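Local coordinates for putative short-chain dehydrogenase/reductase (Corynebacterium glutamicum, PDB 3E9N), which probably acts as an NAD(P)-dependent oxidoreductase of the short-chain dehydrogenase/reductase family, possibly reducing acetoacetyl-CoA, at residues E98-A111 and T144-L156. Residues are numbered along the deposited sequence; the frame is centred on the assembly and turned at random.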
loop_
_atom_site.group_PDB
_atom_site.type_symbol
_atom_site.label_atom_id
_atom_site.label_comp_id
_atom_site.label_asym_id
_atom_site.label_seq_id
_atom_site.Cartn_x
_atom_site.Cartn_y
_atom_site.Cartn_z
ATOM N N GLU A 98 -14.021 7.752 -22.755
ATOM C CA GLU A 98 -13.918 6.713 -21.739
ATOM C C GLU A 98 -13.342 7.201 -20.368
ATOM O O GLU A 98 -13.954 6.978 -19.344
ATOM C CB GLU A 98 -13.072 5.604 -22.299
ATOM C CG GLU A 98 -13.564 4.190 -21.985
ATOM C CD GLU A 98 -12.773 3.159 -22.812
ATOM O OE1 GLU A 98 -12.943 3.143 -24.072
ATOM O OE2 GLU A 98 -11.959 2.402 -22.225
ATOM N N TRP A 99 -12.192 7.889 -20.349
ATOM C CA TRP A 99 -11.717 8.567 -19.138
ATOM C C TRP A 99 -12.771 9.414 -18.427
ATOM O O TRP A 99 -12.906 9.345 -17.196
ATOM C CB TRP A 99 -10.534 9.490 -19.445
ATOM C CG TRP A 99 -9.260 8.765 -19.471
ATOM C CD1 TRP A 99 -8.540 8.395 -20.574
ATOM C CD2 TRP A 99 -8.531 8.299 -18.335
ATOM N NE1 TRP A 99 -7.395 7.736 -20.188
ATOM C CE2 TRP A 99 -7.357 7.677 -18.818
ATOM C CE3 TRP A 99 -8.731 8.390 -16.961
ATOM C CZ2 TRP A 99 -6.408 7.110 -17.971
ATOM C CZ3 TRP A 99 -7.783 7.807 -16.119
ATOM C CH2 TRP A 99 -6.637 7.184 -16.633
ATOM N N HIS A 100 -13.447 10.261 -19.187
ATOM C CA HIS A 100 -14.438 11.157 -18.593
ATOM C C HIS A 100 -15.605 10.352 -18.018
ATOM O O HIS A 100 -16.054 10.583 -16.905
ATOM C CB HIS A 100 -14.968 12.170 -19.613
ATOM C CG HIS A 100 -13.993 13.242 -19.960
ATOM N ND1 HIS A 100 -13.495 14.134 -19.027
ATOM C CD2 HIS A 100 -13.426 13.583 -21.147
ATOM C CE1 HIS A 100 -12.661 14.972 -19.621
ATOM N NE2 HIS A 100 -12.601 14.658 -20.906
ATOM N N ALA A 101 -16.073 9.372 -18.765
ATOM C CA ALA A 101 -17.189 8.559 -18.291
ATOM C C ALA A 101 -16.850 7.858 -16.951
ATOM O O ALA A 101 -17.595 7.931 -15.965
ATOM C CB ALA A 101 -17.565 7.539 -19.361
ATOM N N HIS A 102 -15.734 7.142 -16.926
ATOM C CA HIS A 102 -15.311 6.479 -15.710
ATOM C C HIS A 102 -15.045 7.388 -14.512
ATOM O O HIS A 102 -15.556 7.111 -13.422
ATOM C CB HIS A 102 -14.074 5.666 -15.966
ATOM C CG HIS A 102 -14.363 4.259 -16.302
ATOM N ND1 HIS A 102 -14.563 3.292 -15.332
ATOM C CD2 HIS A 102 -14.473 3.635 -17.501
ATOM C CE1 HIS A 102 -14.785 2.129 -15.928
ATOM N NE2 HIS A 102 -14.730 2.309 -17.242
ATOM N N LEU A 103 -14.219 8.420 -14.695
ATOM C CA LEU A 103 -13.877 9.304 -13.593
ATOM C C LEU A 103 -15.098 10.025 -13.131
ATOM O O LEU A 103 -15.239 10.258 -11.934
ATOM C CB LEU A 103 -12.826 10.341 -13.980
ATOM C CG LEU A 103 -11.473 9.688 -14.182
ATOM C CD1 LEU A 103 -10.404 10.712 -14.594
ATOM C CD2 LEU A 103 -11.082 8.968 -12.909
ATOM N N ASP A 104 -15.956 10.455 -14.054
ATOM C CA ASP A 104 -17.169 11.186 -13.652
ATOM C C ASP A 104 -17.981 10.283 -12.708
ATOM O O ASP A 104 -18.309 10.629 -11.577
ATOM C CB ASP A 104 -18.057 11.521 -14.862
ATOM C CG ASP A 104 -17.642 12.797 -15.564
ATOM O OD1 ASP A 104 -18.193 13.084 -16.654
ATOM O OD2 ASP A 104 -16.751 13.510 -15.040
ATOM N N LEU A 105 -18.265 9.095 -13.189
ATOM C CA LEU A 105 -19.164 8.238 -12.477
ATOM C C LEU A 105 -18.547 7.585 -11.238
ATOM O O LEU A 105 -19.226 7.492 -10.236
ATOM C CB LEU A 105 -19.720 7.187 -13.416
ATOM C CG LEU A 105 -20.810 6.320 -12.812
ATOM C CD1 LEU A 105 -21.963 7.198 -12.357
ATOM C CD2 LEU A 105 -21.263 5.313 -13.890
ATOM N N ASN A 106 -17.276 7.150 -11.296
ATOM C CA ASN A 106 -16.655 6.397 -10.172
ATOM C C ASN A 106 -15.999 7.275 -9.072
ATOM O O ASN A 106 -15.750 6.819 -7.944
ATOM C CB ASN A 106 -15.621 5.394 -10.675
ATOM C CG ASN A 106 -16.173 4.414 -11.717
ATOM O OD1 ASN A 106 -17.364 4.134 -11.755
ATOM N ND2 ASN A 106 -15.268 3.831 -12.538
ATOM N N VAL A 107 -15.701 8.534 -9.402
ATOM C CA VAL A 107 -14.930 9.363 -8.487
ATOM C C VAL A 107 -15.635 10.696 -8.247
ATOM O O VAL A 107 -15.880 11.058 -7.094
ATOM C CB VAL A 107 -13.523 9.618 -9.036
ATOM C CG1 VAL A 107 -12.712 10.457 -8.078
ATOM C CG2 VAL A 107 -12.814 8.296 -9.326
ATOM N N ILE A 108 -15.989 11.428 -9.308
ATOM C CA ILE A 108 -16.517 12.780 -9.085
ATOM C C ILE A 108 -17.934 12.798 -8.475
ATOM O O ILE A 108 -18.201 13.480 -7.500
ATOM C CB ILE A 108 -16.366 13.703 -10.315
ATOM C CG1 ILE A 108 -14.922 13.675 -10.846
ATOM C CG2 ILE A 108 -16.739 15.112 -9.902
ATOM C CD1 ILE A 108 -14.673 14.310 -12.291
ATOM N N VAL A 109 -18.806 11.930 -8.977
ATOM C CA VAL A 109 -20.139 11.810 -8.455
ATOM C C VAL A 109 -20.084 11.408 -6.954
ATOM O O VAL A 109 -20.633 12.131 -6.128
ATOM C CB VAL A 109 -20.965 10.842 -9.308
ATOM C CG1 VAL A 109 -22.151 10.346 -8.519
ATOM C CG2 VAL A 109 -21.374 11.506 -10.656
ATOM N N PRO A 110 -19.371 10.305 -6.579
ATOM C CA PRO A 110 -19.314 10.040 -5.098
ATOM C C PRO A 110 -18.822 11.227 -4.287
ATOM O O PRO A 110 -19.447 11.579 -3.291
ATOM C CB PRO A 110 -18.388 8.832 -4.964
ATOM C CG PRO A 110 -18.548 8.071 -6.338
ATOM C CD PRO A 110 -18.720 9.234 -7.368
ATOM N N ALA A 111 -17.758 11.882 -4.716
ATOM C CA ALA A 111 -17.299 13.056 -4.013
ATOM C C ALA A 111 -18.358 14.165 -3.966
ATOM O O ALA A 111 -18.524 14.809 -2.946
ATOM C CB ALA A 111 -16.052 13.600 -4.665
ATOM N N THR A 144 -5.822 0.794 -18.008
ATOM C CA THR A 144 -5.195 1.946 -17.425
ATOM C C THR A 144 -6.256 2.820 -16.734
ATOM O O THR A 144 -6.021 3.375 -15.664
ATOM C CB THR A 144 -4.455 2.696 -18.559
ATOM O OG1 THR A 144 -3.088 2.965 -18.199
ATOM C CG2 THR A 144 -5.167 3.958 -18.959
ATOM N N ILE A 145 -7.442 2.899 -17.324
ATOM C CA ILE A 145 -8.483 3.749 -16.810
ATOM C C ILE A 145 -9.114 3.151 -15.563
ATOM O O ILE A 145 -9.499 3.869 -14.642
ATOM C CB ILE A 145 -9.574 3.973 -17.888
ATOM C CG1 ILE A 145 -8.955 4.639 -19.108
ATOM C CG2 ILE A 145 -10.724 4.797 -17.336
ATOM C CD1 ILE A 145 -9.890 4.831 -20.273
ATOM N N TYR A 146 -9.209 1.830 -15.519
ATOM C CA TYR A 146 -9.842 1.202 -14.399
ATOM C C TYR A 146 -8.967 1.286 -13.183
ATOM O O TYR A 146 -9.438 1.672 -12.134
ATOM C CB TYR A 146 -10.305 -0.218 -14.749
ATOM C CG TYR A 146 -10.959 -0.207 -16.122
ATOM C CD1 TYR A 146 -11.811 0.835 -16.489
ATOM C CD2 TYR A 146 -10.685 -1.193 -17.072
ATOM C CE1 TYR A 146 -12.397 0.882 -17.765
ATOM C CE2 TYR A 146 -11.280 -1.150 -18.361
ATOM C CZ TYR A 146 -12.133 -0.104 -18.684
ATOM O OH TYR A 146 -12.710 -0.023 -19.920
ATOM N N ALA A 147 -7.676 1.021 -13.351
ATOM C CA ALA A 147 -6.692 1.164 -12.274
ATOM C C ALA A 147 -6.711 2.580 -11.717
ATOM O O ALA A 147 -6.694 2.777 -10.510
ATOM C CB ALA A 147 -5.292 0.806 -12.789
ATOM N N ALA A 148 -6.807 3.568 -12.588
ATOM C CA ALA A 148 -6.679 4.928 -12.121
ATOM C C ALA A 148 -7.872 5.364 -11.296
ATOM O O ALA A 148 -7.732 5.974 -10.228
ATOM C CB ALA A 148 -6.418 5.868 -13.248
ATOM N N SER A 149 -9.058 5.028 -11.773
ATOM C CA SER A 149 -10.259 5.418 -11.075
ATOM C C SER A 149 -10.423 4.657 -9.783
ATOM O O SER A 149 -10.890 5.220 -8.799
ATOM C CB SER A 149 -11.484 5.255 -11.940
ATOM O OG SER A 149 -11.536 3.928 -12.415
ATOM N N LYS A 150 -10.037 3.388 -9.732
ATOM C CA LYS A 150 -10.184 2.707 -8.445
ATOM C C LYS A 150 -9.148 3.186 -7.434
ATOM O O LYS A 150 -9.452 3.236 -6.241
ATOM C CB LYS A 150 -10.189 1.190 -8.565
ATOM C CG LYS A 150 -8.846 0.501 -8.573
ATOM C CD LYS A 150 -8.996 -1.045 -8.388
ATOM C CE LYS A 150 -9.530 -1.800 -9.686
ATOM N NZ LYS A 150 -8.502 -2.464 -10.622
ATOM N N HIS A 151 -7.947 3.552 -7.915
ATOM C CA HIS A 151 -6.958 4.147 -7.038
ATOM C C HIS A 151 -7.401 5.542 -6.642
ATOM O O HIS A 151 -7.276 5.920 -5.465
ATOM C CB HIS A 151 -5.551 4.130 -7.651
ATOM C CG HIS A 151 -4.869 2.807 -7.506
ATOM N ND1 HIS A 151 -4.692 1.938 -8.560
ATOM C CD2 HIS A 151 -4.410 2.159 -6.406
ATOM C CE1 HIS A 151 -4.112 0.829 -8.129
ATOM N NE2 HIS A 151 -3.934 0.937 -6.823
ATOM N N ALA A 152 -8.018 6.259 -7.585
ATOM C CA ALA A 152 -8.595 7.560 -7.271
ATOM C C ALA A 152 -9.681 7.525 -6.158
ATOM O O ALA A 152 -9.660 8.317 -5.185
ATOM C CB ALA A 152 -9.132 8.180 -8.526
ATOM N N LEU A 153 -10.612 6.585 -6.297
ATOM C CA LEU A 153 -11.765 6.494 -5.438
ATOM C C LEU A 153 -11.247 6.210 -4.035
ATOM O O LEU A 153 -11.719 6.744 -3.043
ATOM C CB LEU A 153 -12.655 5.376 -5.943
ATOM C CG LEU A 153 -13.807 4.985 -5.035
ATOM C CD1 LEU A 153 -14.854 6.179 -4.828
ATOM C CD2 LEU A 153 -14.464 3.806 -5.672
ATOM N N ARG A 154 -10.199 5.420 -3.972
ATOM C CA ARG A 154 -9.617 5.045 -2.709
ATOM C C ARG A 154 -8.952 6.203 -1.982
ATOM O O ARG A 154 -9.123 6.320 -0.766
ATOM C CB ARG A 154 -8.641 3.872 -2.886
ATOM C CG ARG A 154 -7.941 3.503 -1.556
ATOM C CD ARG A 154 -8.954 2.999 -0.493
ATOM N NE ARG A 154 -8.255 2.608 0.733
ATOM C CZ ARG A 154 -8.048 1.339 1.089
ATOM N NH1 ARG A 154 -7.385 1.061 2.189
ATOM N NH2 ARG A 154 -8.536 0.356 0.356
ATOM N N GLY A 155 -8.207 7.062 -2.693
ATOM C CA GLY A 155 -7.657 8.288 -2.054
ATOM C C GLY A 155 -8.724 9.302 -1.613
ATOM O O GLY A 155 -8.572 10.025 -0.611
ATOM N N LEU A 156 -9.785 9.395 -2.393
ATOM C CA LEU A 156 -10.964 10.185 -2.044
ATOM C C LEU A 156 -11.528 9.679 -0.708
ATOM O O LEU A 156 -11.686 10.456 0.219
ATOM C CB LEU A 156 -12.064 10.047 -3.146
ATOM C CG LEU A 156 -13.473 10.623 -2.846
ATOM C CD1 LEU A 156 -13.441 12.077 -2.422
ATOM C CD2 LEU A 156 -14.376 10.474 -4.035
#
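W99 lies against I145 at the N-terminal end of this helix pair. I145 CG1 sits over one face of the indole, 3.6 Å from the centroid of its five-membered ring and 19° off the normal, a CH-pi contact. CG1 stands anti to the carbonyl carbon of I145 (chi1 -60°), while CG2 branches off toward H102 CB. A148 meets the indole at its edge, with CB 3.6 Å from W99 CH2. T144 CG2 touches the six-membered ring of the indole near CZ2.

The middle interlocks as knobs into holes. V107 inserts among S149, A152, L153 and L156, with its CG2 3.8 Å from A152 CB. V107 belongs to a wider, pi-type turn at 104-108, where L103 O accepts from both V107 N and I108 N. S149 in turn fits among H102, L103, N106 and V107. Further along, L156 CD2 reaches A111 CB at 3.6 Å, and L153 CD1 approaches the backbone oxygen of N106. The axes are 8.9 Å apart and nearly parallel, at 6°.

Polar groups gather on one flank. The rings of H102 and Y146 meet obliquely. N106 ND2 lies 3.7 Å from S149 OG. S149 OG has the carbonyl oxygens of I145 and Y146 both close by, at 3.0 and 3.1 Å.

In the SDR fold these are two consecutive helices on one side of the parallel sheet. P110 and L153 both touch Y130 on strand 127-131. Y146 and K150 match the family's Tyr-X-X-X-Lys pattern, so this flank is probably close to the active site. A111 and L156 also pack on W99 and T144 of a second subunit, as in the helix bundles through which SDR subunits pair. Cohesion between the helices is thus largely apolar, while the polar side chains collect along the Y146 flank.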